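Local atomic coordinates of Tv2483 (Treponema vincentii, PDB entry 6DET), a protein that binds L-arginine with high selectivity as a lipoprotein of the family 3 solute-binding type, probably delivering it to an ABC transporter. Residues Ser50-Asn53 against Glu54-Ile58; Phe66-Leu69 against Cys70-Gly74; Lys87-Leu90 against Leu91-Val95; Leu238-Met241 against Asn242-Thr246. All coordinates share one frame; numbering follows the deposited sequence.

Contact 1. Residues Ser50-Asn53 against Glu54-Ile58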
ATOM      1  N   SER A  50       6.958   3.530  -3.257  1.00 33.22           N
ATOM      2  CA  SER A  50       7.084   4.982  -3.139  1.00 31.87           C
ATOM      3  C   SER A  50       8.042   5.295  -2.007  1.00 32.77           C
ATOM      4  O   SER A  50       7.619   5.355  -0.850  1.00 36.77           O
ATOM      5  CB  SER A  50       5.744   5.682  -2.864  1.00 38.37           C
ATOM      6  OG  SER A  50       5.096   5.133  -1.731  1.00 40.30           O
ATOM      7  N   PHE A  51       9.314   5.467  -2.354  1.00 34.45           N
ATOM      8  CA  PHE A  51      10.389   5.644  -1.379  1.00 35.49           C
ATOM      9  C   PHE A  51      11.373   6.677  -1.928  1.00 38.25           C
ATOM     10  O   PHE A  51      11.262   7.128  -3.071  1.00 38.10           O
ATOM     11  CB  PHE A  51      11.083   4.313  -1.079  1.00 35.59           C
ATOM     12  CG  PHE A  51      11.838   3.752  -2.249  1.00 43.74           C
ATOM     13  CD1 PHE A  51      11.180   3.003  -3.218  1.00 35.46           C
ATOM     14  CD2 PHE A  51      13.198   3.980  -2.394  1.00 38.99           C
ATOM     15  CE1 PHE A  51      11.866   2.508  -4.319  1.00 44.58           C
ATOM     16  CE2 PHE A  51      13.892   3.479  -3.480  1.00 45.05           C
ATOM     17  CZ  PHE A  51      13.220   2.732  -4.450  1.00 45.64           C
ATOM     18  N   ARG A  52      12.338   7.083  -1.087  1.00 42.83           N
ATOM     19  CA  ARG A  52      13.344   8.080  -1.472  1.00 50.50           C
ATOM     20  C   ARG A  52      14.613   7.402  -1.983  1.00 43.26           C
ATOM     21  O   ARG A  52      15.198   6.572  -1.286  1.00 43.47           O
ATOM     22  CB  ARG A  52      13.709   8.981  -0.285  1.00 53.16           C
ATOM     23  CG  ARG A  52      12.549   9.758   0.299  1.00 49.09           C
ATOM     24  CD  ARG A  52      12.400  11.117  -0.360  1.00 54.23           C
ATOM     25  NE  ARG A  52      11.218  11.844   0.091  1.00 53.79           N
ATOM     26  CZ  ARG A  52      10.811  12.984  -0.456  1.00 55.72           C
ATOM     27  NH1 ARG A  52      11.507  13.519  -1.460  1.00 57.42           N
ATOM     28  NH2 ARG A  52       9.714  13.588  -0.005  1.00 54.03           N
ATOM     29  N   ASN A  53      15.052   7.769  -3.183  1.00 40.79           N
ATOM     30  CA  ASN A  53      16.292   7.223  -3.722  1.00 43.66           C
ATOM     31  C   ASN A  53      17.488   8.004  -3.158  1.00 50.92           C
ATOM     32  O   ASN A  53      17.333   8.922  -2.341  1.00 46.62           O
ATOM     33  CB  ASN A  53      16.247   7.217  -5.261  1.00 47.02           C
ATOM     34  CG  ASN A  53      16.279   8.634  -5.889  1.00 44.67           C
ATOM     35  OD1 ASN A  53      16.463   9.627  -5.194  1.00 49.73           O
ATOM     36  ND2 ASN A  53      16.139   8.708  -7.217  1.00 46.29           N
ATOM     37  N   GLU A  54      18.701   7.619  -3.582  1.00 44.77           N
ATOM     38  CA  GLU A  54      19.934   8.235  -3.065  1.00 49.85           C
ATOM     39  C   GLU A  54      19.962   9.750  -3.286  1.00 49.91           C
ATOM     40  O   GLU A  54      20.630  10.477  -2.543  1.00 52.31           O
ATOM     41  CB  GLU A  54      21.159   7.586  -3.719  1.00 64.32           C
ATOM     42  CG  GLU A  54      21.251   7.755  -5.261  1.00112.72           C
ATOM     43  CD  GLU A  54      20.218   6.936  -6.052  1.00121.26           C
ATOM     44  OE1 GLU A  54      19.606   6.008  -5.478  1.00102.27           O
ATOM     45  OE2 GLU A  54      20.016   7.230  -7.252  1.00135.28           O
ATOM     46  N   LYS A  55      19.279  10.239  -4.315  1.00 54.17           N
ATOM     47  CA  LYS A  55      19.198  11.667  -4.607  1.00 57.07           C
ATOM     48  C   LYS A  55      18.041  12.344  -3.864  1.00 48.36           C
ATOM     49  O   LYS A  55      17.809  13.541  -4.047  1.00 52.02           O
ATOM     50  CB  LYS A  55      19.067  11.855  -6.132  1.00 62.45           C
ATOM     51  CG  LYS A  55      20.311  11.352  -6.901  1.00 71.27           C
ATOM     52  CD  LYS A  55      20.328  11.744  -8.377  1.00 92.30           C
ATOM     53  CE  LYS A  55      19.220  11.061  -9.167  1.00102.43           C
ATOM     54  NZ  LYS A  55      19.519  11.059 -10.628  1.00112.93           N
ATOM     55  N   ASN A  56      17.328  11.595  -3.024  1.00 48.49           N
ATOM     56  CA  ASN A  56      16.198  12.059  -2.226  1.00 43.49           C
ATOM     57  C   ASN A  56      14.993  12.432  -3.086  1.00 45.86           C
ATOM     58  O   ASN A  56      14.163  13.255  -2.689  1.00 50.47           O
ATOM     59  CB  ASN A  56      16.593  13.220  -1.288  1.00 53.42           C
ATOM     60  CG  ASN A  56      15.967  13.060   0.084  1.00 52.51           C
ATOM     61  OD1 ASN A  56      15.587  11.951   0.466  1.00 50.91           O
ATOM     62  ND2 ASN A  56      15.787  14.147   0.794  1.00 57.75           N
ATOM     63  N   GLU A  57      14.876  11.812  -4.258  1.00 39.59           N
ATOM     64  CA  GLU A  57      13.665  11.925  -5.071  1.00 37.55           C
ATOM     65  C   GLU A  57      12.724  10.767  -4.741  1.00 40.34           C
ATOM     66  O   GLU A  57      13.161   9.663  -4.394  1.00 39.96           O
ATOM     67  CB  GLU A  57      14.005  11.913  -6.565  1.00 58.49           C
ATOM     68  CG  GLU A  57      14.954  13.021  -7.020  1.00 82.45           C
ATOM     69  CD  GLU A  57      14.305  14.401  -7.009  1.00107.43           C
ATOM     70  OE1 GLU A  57      15.042  15.410  -6.992  1.00122.72           O
ATOM     71  OE2 GLU A  57      13.058  14.476  -7.015  1.00114.37           O
ATOM     72  N   ILE A  58      11.423  11.024  -4.836  1.00 35.84           N
ATOM     73  CA  ILE A  58      10.436   9.965  -4.631  1.00 34.75           C
ATOM     74  C   ILE A  58      10.356   9.120  -5.894  1.00 32.03           C
ATOM     75  O   ILE A  58      10.136   9.654  -6.989  1.00 37.17           O
ATOM     76  CB  ILE A  58       9.056  10.548  -4.274  1.00 54.03           C
ATOM     77  CG1 ILE A  58       9.135  11.430  -3.027  1.00 55.28           C
ATOM     78  CG2 ILE A  58       8.054   9.421  -4.028  1.00 71.52           C
ATOM     79  CD1 ILE A  58       7.818  12.143  -2.685  1.00 52.76           C
TER

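Contact 2. Residues Phe66-Leu69 against Cys70-Gly74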
ATOM      1  N   PHE A  66       1.737   6.757 -11.781  1.00 30.27           N
ATOM      2  CA  PHE A  66       1.020   8.026 -11.784  1.00 32.19           C
ATOM      3  C   PHE A  66       1.744   9.083 -12.594  1.00 33.25           C
ATOM      4  O   PHE A  66       1.097   9.961 -13.173  1.00 33.40           O
ATOM      5  CB  PHE A  66       0.783   8.509 -10.346  1.00 32.68           C
ATOM      6  CG  PHE A  66      -0.525   8.040  -9.782  1.00 29.93           C
ATOM      7  CD1 PHE A  66      -1.704   8.655 -10.150  1.00 34.68           C
ATOM      8  CD2 PHE A  66      -0.590   6.950  -8.931  1.00 34.66           C
ATOM      9  CE1 PHE A  66      -2.928   8.217  -9.667  1.00 36.51           C
ATOM     10  CE2 PHE A  66      -1.808   6.527  -8.436  1.00 31.55           C
ATOM     11  CZ  PHE A  66      -2.969   7.143  -8.798  1.00 34.83           C
ATOM     12  N   THR A  67       3.078   9.016 -12.683  1.00 36.95           N
ATOM     13  CA  THR A  67       3.789   9.988 -13.509  1.00 34.60           C
ATOM     14  C   THR A  67       3.388   9.849 -14.976  1.00 37.37           C
ATOM     15  O   THR A  67       3.146  10.849 -15.667  1.00 34.58           O
ATOM     16  CB  THR A  67       5.302   9.814 -13.346  1.00 36.83           C
ATOM     17  OG1 THR A  67       5.682  10.074 -11.984  1.00 37.46           O
ATOM     18  CG2 THR A  67       6.061  10.768 -14.255  1.00 37.40           C
ATOM     19  N   GLU A  68       3.309   8.606 -15.470  1.00 35.96           N
ATOM     20  CA  GLU A  68       2.985   8.367 -16.873  1.00 37.30           C
ATOM     21  C   GLU A  68       1.501   8.594 -17.131  1.00 36.62           C
ATOM     22  O   GLU A  68       1.124   9.158 -18.165  1.00 35.05           O
ATOM     23  CB  GLU A  68       3.402   6.944 -17.269  1.00 37.16           C
ATOM     24  CG  GLU A  68       2.950   6.522 -18.665  1.00 36.03           C
ATOM     25  CD  GLU A  68       3.510   7.395 -19.769  1.00 36.07           C
ATOM     26  OE1 GLU A  68       4.375   8.264 -19.500  1.00 42.44           O
ATOM     27  OE2 GLU A  68       3.073   7.214 -20.938  1.00 41.20           O
ATOM     28  N   LEU A  69       0.651   8.172 -16.197  1.00 32.66           N
ATOM     29  CA  LEU A  69      -0.776   8.420 -16.322  1.00 40.74           C
ATOM     30  C   LEU A  69      -1.061   9.913 -16.453  1.00 40.48           C
ATOM     31  O   LEU A  69      -1.807  10.337 -17.342  1.00 32.28           O
ATOM     32  CB  LEU A  69      -1.496   7.841 -15.122  1.00 34.27           C
ATOM     33  CG  LEU A  69      -2.985   8.135 -15.115  1.00 49.14           C
ATOM     34  CD1 LEU A  69      -3.785   6.854 -15.038  1.00 58.20           C
ATOM     35  CD2 LEU A  69      -3.256   9.020 -13.936  1.00 46.78           C
ATOM     36  N   CYS A  70      -0.475  10.729 -15.567  1.00 33.02           N
ATOM     37  CA  CYS A  70      -0.708  12.169 -15.638  1.00 29.61           C
ATOM     38  C   CYS A  70      -0.114  12.754 -16.911  1.00 32.74           C
ATOM     39  O   CYS A  70      -0.699  13.662 -17.521  1.00 35.97           O
ATOM     40  CB  CYS A  70      -0.128  12.845 -14.379  1.00 29.66           C
ATOM     41  SG  CYS A  70      -1.061  12.562 -12.902  1.00 35.31           S
ATOM     42  N   ARG A  71       1.022  12.217 -17.369  1.00 34.44           N
ATOM     43  CA  ARG A  71       1.564  12.701 -18.627  1.00 35.22           C
ATOM     44  C   ARG A  71       0.556  12.498 -19.747  1.00 36.94           C
ATOM     45  O   ARG A  71       0.303  13.405 -20.540  1.00 38.84           O
ATOM     46  CB  ARG A  71       2.873  12.004 -18.982  1.00 41.15           C
ATOM     47  CG  ARG A  71       3.507  12.599 -20.247  1.00 46.87           C
ATOM     48  CD  ARG A  71       4.666  11.765 -20.733  1.00 47.59           C
ATOM     49  NE  ARG A  71       4.197  10.507 -21.302  1.00 43.38           N
ATOM     50  CZ  ARG A  71       3.729  10.383 -22.543  1.00 49.82           C
ATOM     51  NH1 ARG A  71       3.684  11.433 -23.339  1.00 49.73           N
ATOM     52  NH2 ARG A  71       3.304   9.208 -22.986  1.00 44.02           N
ATOM     53  N   ARG A  72      -0.030  11.304 -19.819  1.00 37.63           N
ATOM     54  CA  ARG A  72      -1.003  11.033 -20.876  1.00 38.33           C
ATOM     55  C   ARG A  72      -2.242  11.908 -20.748  1.00 35.89           C
ATOM     56  O   ARG A  72      -2.876  12.228 -21.767  1.00 40.25           O
ATOM     57  CB  ARG A  72      -1.397   9.555 -20.855  1.00 40.63           C
ATOM     58  CG  ARG A  72      -0.280   8.642 -21.299  1.00 33.25           C
ATOM     59  CD  ARG A  72      -0.682   7.167 -21.346  1.00 38.15           C
ATOM     60  NE  ARG A  72       0.481   6.313 -21.551  1.00 40.70           N
ATOM     61  CZ  ARG A  72       0.444   5.100 -22.096  1.00 43.15           C
ATOM     62  NH1 ARG A  72      -0.709   4.587 -22.512  1.00 38.60           N
ATOM     63  NH2 ARG A  72       1.564   4.396 -22.216  1.00 44.74           N
ATOM     64  N   LEU A  73      -2.646  12.247 -19.524  1.00 36.56           N
ATOM     65  CA  LEU A  73      -3.810  13.104 -19.307  1.00 37.67           C
ATOM     66  C   LEU A  73      -3.513  14.584 -19.469  1.00 45.19           C
ATOM     67  O   LEU A  73      -4.447  15.406 -19.422  1.00 41.67           O
ATOM     68  CB  LEU A  73      -4.396  12.857 -17.922  1.00 39.27           C
ATOM     69  CG  LEU A  73      -5.102  11.511 -17.763  1.00 42.04           C
ATOM     70  CD1 LEU A  73      -5.466  11.289 -16.335  1.00 42.27           C
ATOM     71  CD2 LEU A  73      -6.366  11.457 -18.663  1.00 46.44           C
ATOM     72  N   GLY A  74      -2.259  14.950 -19.709  1.00 42.05           N
ATOM     73  CA  GLY A  74      -1.940  16.355 -19.905  1.00 41.53           C
ATOM     74  C   GLY A  74      -1.938  17.178 -18.630  1.00 39.18           C
ATOM     75  O   GLY A  74      -2.125  18.402 -18.696  1.00 41.36           O
TER

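Contact 3. Residues Lys87-Leu90 against Leu91-Val95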
ATOM      1  N   LYS A  87      -4.862  10.214   6.235  1.00 34.67           N
ATOM      2  CA  LYS A  87      -5.117  10.138   4.803  1.00 38.45           C
ATOM      3  C   LYS A  87      -6.578  10.420   4.481  1.00 37.40           C
ATOM      4  O   LYS A  87      -6.874  11.076   3.479  1.00 31.97           O
ATOM      5  CB  LYS A  87      -4.669   8.762   4.253  1.00 35.10           C
ATOM      6  CG  LYS A  87      -5.322   7.522   4.860  1.00 33.53           C
ATOM      7  CD  LYS A  87      -4.664   6.253   4.329  1.00 33.40           C
ATOM      8  CE  LYS A  87      -5.197   5.042   5.075  1.00 34.37           C
ATOM      9  NZ  LYS A  87      -4.758   5.088   6.521  1.00 40.70           N
ATOM     10  N   GLU A  88      -7.512   9.951   5.311  1.00 36.62           N
ATOM     11  CA  GLU A  88      -8.930  10.164   5.010  1.00 37.21           C
ATOM     12  C   GLU A  88      -9.300  11.647   5.087  1.00 37.68           C
ATOM     13  O   GLU A  88     -10.045  12.162   4.236  1.00 41.68           O
ATOM     14  CB  GLU A  88      -9.789   9.352   5.977  1.00 41.11           C
ATOM     15  CG  GLU A  88     -11.237   9.333   5.552  1.00 38.33           C
ATOM     16  CD  GLU A  88     -12.141   8.552   6.483  1.00 47.69           C
ATOM     17  OE1 GLU A  88     -11.701   8.192   7.596  1.00 52.04           O
ATOM     18  OE2 GLU A  88     -13.310   8.317   6.094  1.00 44.83           O
ATOM     19  N   ILE A  89      -8.809  12.333   6.110  1.00 39.49           N
ATOM     20  CA  ILE A  89      -9.072  13.762   6.257  1.00 41.25           C
ATOM     21  C   ILE A  89      -8.414  14.555   5.138  1.00 40.41           C
ATOM     22  O   ILE A  89      -9.021  15.469   4.574  1.00 43.72           O
ATOM     23  CB  ILE A  89      -8.589  14.247   7.640  1.00 40.30           C
ATOM     24  CG1 ILE A  89      -9.305  13.499   8.770  1.00 63.10           C
ATOM     25  CG2 ILE A  89      -8.783  15.771   7.772  1.00 46.12           C
ATOM     26  CD1 ILE A  89     -10.825  13.529   8.707  1.00 88.94           C
ATOM     27  N   LEU A  90      -7.159  14.236   4.802  1.00 41.14           N
ATOM     28  CA  LEU A  90      -6.471  14.997   3.758  1.00 39.19           C
ATOM     29  C   LEU A  90      -7.175  14.851   2.418  1.00 38.26           C
ATOM     30  O   LEU A  90      -7.280  15.815   1.645  1.00 40.89           O
ATOM     31  CB  LEU A  90      -5.025  14.544   3.645  1.00 39.68           C
ATOM     32  CG  LEU A  90      -4.203  14.865   4.924  1.00 36.83           C
ATOM     33  CD1 LEU A  90      -2.902  14.077   4.886  1.00 45.12           C
ATOM     34  CD2 LEU A  90      -3.962  16.323   5.010  1.00 41.16           C
ATOM     35  N   LEU A  91      -7.656  13.641   2.128  1.00 36.60           N
ATOM     36  CA  LEU A  91      -8.413  13.402   0.903  1.00 33.39           C
ATOM     37  C   LEU A  91      -9.753  14.135   0.921  1.00 33.04           C
ATOM     38  O   LEU A  91     -10.107  14.845  -0.035  1.00 35.30           O
ATOM     39  CB  LEU A  91      -8.612  11.895   0.745  1.00 33.84           C
ATOM     40  CG  LEU A  91      -9.389  11.423  -0.492  1.00 32.38           C
ATOM     41  CD1 LEU A  91      -8.608  11.751  -1.746  1.00 30.54           C
ATOM     42  CD2 LEU A  91      -9.675   9.920  -0.404  1.00 32.44           C
ATOM     43  N   ASN A  92     -10.525  13.965   1.996  1.00 36.12           N
ATOM     44  CA  ASN A  92     -11.883  14.511   2.022  1.00 37.15           C
ATOM     45  C   ASN A  92     -11.912  16.032   2.106  1.00 48.51           C
ATOM     46  O   ASN A  92     -12.883  16.658   1.649  1.00 46.54           O
ATOM     47  CB  ASN A  92     -12.650  13.888   3.184  1.00 44.59           C
ATOM     48  CG  ASN A  92     -13.141  12.503   2.855  1.00 45.57           C
ATOM     49  OD1 ASN A  92     -13.172  12.119   1.687  1.00 42.64           O
ATOM     50  ND2 ASN A  92     -13.537  11.745   3.870  1.00 39.83           N
ATOM     51  N   THR A  93     -10.886  16.650   2.692  1.00 39.87           N
ATOM     52  CA  THR A  93     -10.781  18.104   2.695  1.00 43.26           C
ATOM     53  C   THR A  93     -10.084  18.640   1.455  1.00 45.49           C
ATOM     54  O   THR A  93      -9.928  19.853   1.330  1.00 45.84           O
ATOM     55  CB  THR A  93     -10.039  18.582   3.945  1.00 42.80           C
ATOM     56  OG1 THR A  93      -8.722  18.010   3.976  1.00 44.10           O
ATOM     57  CG2 THR A  93     -10.796  18.175   5.198  1.00 44.25           C
ATOM     58  N   GLY A  94      -9.653  17.784   0.541  1.00 40.67           N
ATOM     59  CA  GLY A  94      -9.111  18.261  -0.717  1.00 45.20           C
ATOM     60  C   GLY A  94      -7.642  18.621  -0.728  1.00 41.46           C
ATOM     61  O   GLY A  94      -7.173  19.183  -1.726  1.00 43.01           O
ATOM     62  N   VAL A  95      -6.901  18.324   0.346  1.00 41.01           N
ATOM     63  CA  VAL A  95      -5.458  18.535   0.327  1.00 42.94           C
ATOM     64  C   VAL A  95      -4.801  17.634  -0.711  1.00 41.42           C
ATOM     65  O   VAL A  95      -3.864  18.057  -1.405  1.00 37.87           O
ATOM     66  CB  VAL A  95      -4.857  18.307   1.728  1.00 45.76           C
ATOM     67  CG1 VAL A  95      -3.338  18.465   1.676  1.00 44.06           C
ATOM     68  CG2 VAL A  95      -5.477  19.282   2.722  1.00 46.26           C
TER
HETATM   69  O   HOH W   1     -14.622   9.076   3.927  1.00 40.98           O

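Contact 4. Residues Leu238-Met241 against Asn242-Thr246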
ATOM      1  N   LEU A 238      -5.279   3.914 -17.088  1.00 29.56           N
ATOM      2  CA  LEU A 238      -4.618   2.740 -16.518  1.00 30.40           C
ATOM      3  C   LEU A 238      -4.807   1.518 -17.409  1.00 31.68           C
ATOM      4  O   LEU A 238      -3.886   0.712 -17.574  1.00 29.97           O
ATOM      5  CB  LEU A 238      -5.161   2.442 -15.123  1.00 31.17           C
ATOM      6  CG  LEU A 238      -4.738   3.402 -13.996  1.00 37.67           C
ATOM      7  CD1 LEU A 238      -5.397   3.021 -12.663  1.00 30.80           C
ATOM      8  CD2 LEU A 238      -3.202   3.441 -13.869  1.00 34.81           C
ATOM      9  N   ALA A 239      -6.010   1.341 -17.952  1.00 29.97           N
ATOM     10  CA  ALA A 239      -6.258   0.192 -18.823  1.00 29.35           C
ATOM     11  C   ALA A 239      -5.379   0.254 -20.063  1.00 32.59           C
ATOM     12  O   ALA A 239      -4.777  -0.753 -20.459  1.00 31.67           O
ATOM     13  CB  ALA A 239      -7.734   0.124 -19.199  1.00 33.78           C
ATOM     14  N   GLU A 240      -5.288   1.431 -20.681  1.00 34.47           N
ATOM     15  CA  GLU A 240      -4.426   1.617 -21.840  1.00 33.36           C
ATOM     16  C   GLU A 240      -2.982   1.295 -21.481  1.00 33.53           C
ATOM     17  O   GLU A 240      -2.274   0.624 -22.243  1.00 35.44           O
ATOM     18  CB  GLU A 240      -4.556   3.062 -22.343  1.00 34.45           C
ATOM     19  CG  GLU A 240      -3.692   3.439 -23.552  1.00 45.04           C
ATOM     20  CD  GLU A 240      -3.816   4.923 -23.940  1.00 51.82           C
ATOM     21  OE1 GLU A 240      -3.159   5.774 -23.302  1.00 41.75           O
ATOM     22  OE2 GLU A 240      -4.582   5.243 -24.877  1.00 52.41           O
ATOM     23  N   MET A 241      -2.532   1.780 -20.320  1.00 31.90           N
ATOM     24  CA  MET A 241      -1.147   1.596 -19.905  1.00 30.18           C
ATOM     25  C   MET A 241      -0.853   0.145 -19.549  1.00 30.76           C
ATOM     26  O   MET A 241       0.313  -0.273 -19.583  1.00 32.79           O
ATOM     27  CB  MET A 241      -0.829   2.492 -18.694  1.00 31.30           C
ATOM     28  CG  MET A 241      -0.762   3.952 -19.020  1.00 35.49           C
ATOM     29  SD  MET A 241      -0.742   5.011 -17.546  1.00 32.96           S
ATOM     30  CE  MET A 241       0.730   4.427 -16.748  1.00 32.16           C
ATOM     31  N   ASN A 242      -1.879  -0.627 -19.186  1.00 29.24           N
ATOM     32  CA  ASN A 242      -1.660  -2.036 -18.875  1.00 33.21           C
ATOM     33  C   ASN A 242      -1.650  -2.868 -20.142  1.00 34.17           C
ATOM     34  O   ASN A 242      -0.792  -3.741 -20.307  1.00 33.37           O
ATOM     35  CB  ASN A 242      -2.732  -2.546 -17.917  1.00 32.83           C
ATOM     36  CG  ASN A 242      -2.304  -3.808 -17.203  1.00 32.48           C
ATOM     37  OD1 ASN A 242      -1.312  -3.802 -16.481  1.00 33.38           O
ATOM     38  ND2 ASN A 242      -3.027  -4.903 -17.424  1.00 29.94           N
ATOM     39  N   GLU A 243      -2.600  -2.601 -21.047  1.00 31.10           N
ATOM     40  CA  GLU A 243      -2.684  -3.365 -22.290  1.00 31.97           C
ATOM     41  C   GLU A 243      -1.469  -3.126 -23.166  1.00 31.43           C
ATOM     42  O   GLU A 243      -1.015  -4.046 -23.853  1.00 38.05           O
ATOM     43  CB  GLU A 243      -3.949  -2.997 -23.058  1.00 32.29           C
ATOM     44  CG  GLU A 243      -4.000  -3.531 -24.501  1.00 32.63           C
ATOM     45  CD  GLU A 243      -3.891  -5.022 -24.568  1.00 39.00           C
ATOM     46  OE1 GLU A 243      -4.264  -5.658 -23.574  1.00 35.31           O
ATOM     47  OE2 GLU A 243      -3.468  -5.558 -25.627  1.00 35.59           O
ATOM     48  N   ASP A 244      -0.937  -1.896 -23.174  1.00 32.91           N
ATOM     49  CA  ASP A 244       0.185  -1.574 -24.041  1.00 35.91           C
ATOM     50  C   ASP A 244       1.527  -1.899 -23.397  1.00 31.43           C
ATOM     51  O   ASP A 244       2.564  -1.548 -23.963  1.00 34.87           O
ATOM     52  CB  ASP A 244       0.137  -0.107 -24.507  1.00 35.49           C
ATOM     53  CG  ASP A 244       0.550   0.918 -23.446  1.00 39.64           C
ATOM     54  OD1 ASP A 244       1.080   0.547 -22.385  1.00 35.75           O
ATOM     55  OD2 ASP A 244       0.367   2.142 -23.729  1.00 37.43           O
ATOM     56  N   GLU A 245       1.518  -2.569 -22.245  1.00 32.55           N
ATOM     57  CA  GLU A 245       2.673  -3.178 -21.573  1.00 40.23           C
ATOM     58  C   GLU A 245       3.497  -2.161 -20.797  1.00 35.80           C
ATOM     59  O   GLU A 245       4.544  -2.543 -20.228  1.00 33.33           O
ATOM     60  CB  GLU A 245       3.600  -3.935 -22.535  1.00 49.02           C
ATOM     61  CG  GLU A 245       3.044  -5.301 -22.935  1.00 76.31           C
ATOM     62  CD  GLU A 245       3.017  -6.280 -21.765  1.00100.65           C
ATOM     63  OE1 GLU A 245       4.072  -6.460 -21.122  1.00125.87           O
ATOM     64  OE2 GLU A 245       1.944  -6.858 -21.480  1.00103.78           O
ATOM     65  N   THR A 246       3.071  -0.899 -20.723  1.00 31.87           N
ATOM     66  CA  THR A 246       3.821   0.082 -19.934  1.00 36.87           C
ATOM     67  C   THR A 246       3.856  -0.320 -18.465  1.00 32.73           C
ATOM     68  O   THR A 246       4.920  -0.315 -17.828  1.00 34.87           O
ATOM     69  CB  THR A 246       3.208   1.474 -20.088  1.00 35.93           C
ATOM     70  OG1 THR A 246       3.230   1.856 -21.467  1.00 41.24           O
ATOM     71  CG2 THR A 246       3.999   2.506 -19.296  1.00 33.86           C
TER

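Contact 1. Residues Ser50-Asn53 against Glu54-Ile58
N53 turns its CG between its own backbone N and carbonyl carbon (chi1 69°), which swings the amide oxygen over the backbone of 55-57, while R52 bends at chi2 (-91°) and folds its guanidinium back across I58 and N56. N53 OD1 accepts from E57 N at 2.9 Å, the donor standing well above the amide plane, and receives a second, weak bond from K55 N. The backbone closes round the same residue: N56 N reaches N53 O at 2.8 Å, fixing a type I beta turn from N53 to N56, and N53 N gives a nearly straight bond to E57 O (2.9 Å, 165° at the hydrogen), in the carbonyl plane. Together with the antiparallel, non-hydrogen-bonded pair of R52 and I58, this makes a beta hairpin that joins strands 51-52 and 58-59.

R52 and I58 project to the same face of that hairpin. I58 CG1 sits 3.4 Å from R52 CZ, over the centre of one guanidinium face, and its CD1 lies against NH2. At the edge of the group R52 NH1 donates to N56 O at 2.9 Å, close to the guanidinium plane though above that of the carbonyl. NE forms a salt bridge with D44.

Just ahead of strand 51-52, S50 OG hydrogen-bonds to S43 O and S101 OG, and the F51 side chain comes within about 10 Å of the bound arginine. With an aliphatic face contact, an edge bond to a carbonyl and a carboxylate partner, the rotation of the R52 guanidinium is probably restrained, and its charge is probably balanced by D44.

Contact 2. Residues Phe66-Leu69 against Cys70-Gly74
E68 and R71 run side by side in the same direction, their carboxylate and guanidinium planes 31° apart, whereas the guanidinium of R72 stands almost perpendicular to that carboxylate, at 89°. R71 therefore grips side-on with two nitrogens: NE meets E68 OE1 at 2.9 Å and NH2 meets E68 OE2 at 2.9 Å, both on the syn side. R72 comes from the anti side, its NE giving a nearly straight bond to E68 OE2 of 2.8 Å. OE2 thus accepts from both arginines, a three-residue salt-bridge network that should favour the ionised carboxylate. A bend in E68 at chi2 (61°) turns its carboxylate toward the C-terminal end of the helix, where the two arginines reach it.

The network occupies one side of helix 61-73, built from i to i+4 backbone bonds such as C70 N to F66 O (3.0 Å). The helix ends in a Schellman motif at G74, which takes positive phi and whose N bonds back to R71 O.

On a different side of the helix L69 and L73 also lie parallel, L69 CD2 touching L73 CD1 at 4.0 Å; they pack on I234 and V237 of helix 228-243. The ring of F66 meets F221 edge-to-face and, with C70, covers L38 of strand 37-42. R72 reaches beyond its own helix to helix 228-243.

Contact 3. Residues Lys87-Leu90 against Leu91-Val95
I89 O is gripped twice by T93: OG1 donates to it at 2.6 Å and T93 N at 2.9 Å, the two donors arriving from opposite faces of the carbonyl plane. The hydroxyl gets there because T93 OG1 stands between its own backbone N and carbonyl carbon (chi1 59°), folded back over the preceding turn. That rotation also brings T93 CG2 to 4.1 Å from I89 CG2.

Just before this, L91 N bonds to K87 O (3.0 Å) and N92 N to E88 O, regular steps of helix 87-92. The helix finishes in a Schellman motif: G94 has positive phi and its N bonds to L91 O, after which V95 N makes a weak bond to L90 O. V95 CB then rests on L90 CD2 at 3.9 Å.

E88 and N92, one turn apart, are joined through a water, which donates to E88 OE2 (2.6 Å) and accepts from N92 ND2 (2.9 Å). E88 OE2 also bonds to H112. The NZ of K87 is held by W84 O and D150 O, and the K87 side chain is about 5 Å from the bound arginine. Because the T93 hydroxyl doubles the backbone bond, the last turn of the helix satisfies a polar side chain internally as it terminates.

Contact 4. Residues Leu238-Met241 against Asn242-Thr246
L238 O takes the first bond of the series, from N242 N at 2.9 Å, though bent at the hydrogen to 133°; the L238 side chain itself packs on I65 of helix 61-73 and I247 of helix 246-255. A239 O accepts from E243 N nearly along the C=O axis, at 2.9 Å and 168°, and weakly from N242 N as well. E240 O receives D244 N at 3.0 Å, the last of these i to i+4 bonds before helix 228-243 gives out. M241 O then faces the turn between the two helices: T246 CB comes to 3.4 Å from it, and the M241 side chain touches E68, R72 and I247.

That turn is organised by D244. Its CG is set between backbone N and carbonyl carbon (chi1 76°), so that OD1 points forward to T246, accepting T246 N at 3.0 Å in an Asx turn and T246 OG1 at 2.7 Å from above the carboxylate plane. Helix 246-255 starts there, with E245 at its N-cap position. D244 OD2 and E240 OE1, 5.1 Å apart, both form salt bridges with R72, whose positive charge probably offsets the repulsion between these two acids.

The four contacts follow one another along the chain, none nesting or crossing, and each is local. Contact 1 closes the hairpin between strands 51-52 and 58-59; helix 61-73 follows, carrying contact 2 in its C-terminal half and leading to strand 76-81. Contact 3 ends helix 87-92 ahead of strand 98-104, about 22 Å from contact 2 between centres. Much later, contact 4 turns helix 228-243 into helix 246-255. Contacts 2 and 4 touch through R72, their centres about 12 Å apart: R72 CZ packs 3.5 Å from M241 CG, tying an early helix to the C-terminal pair. Contacts 1 and 3 touch none of the others.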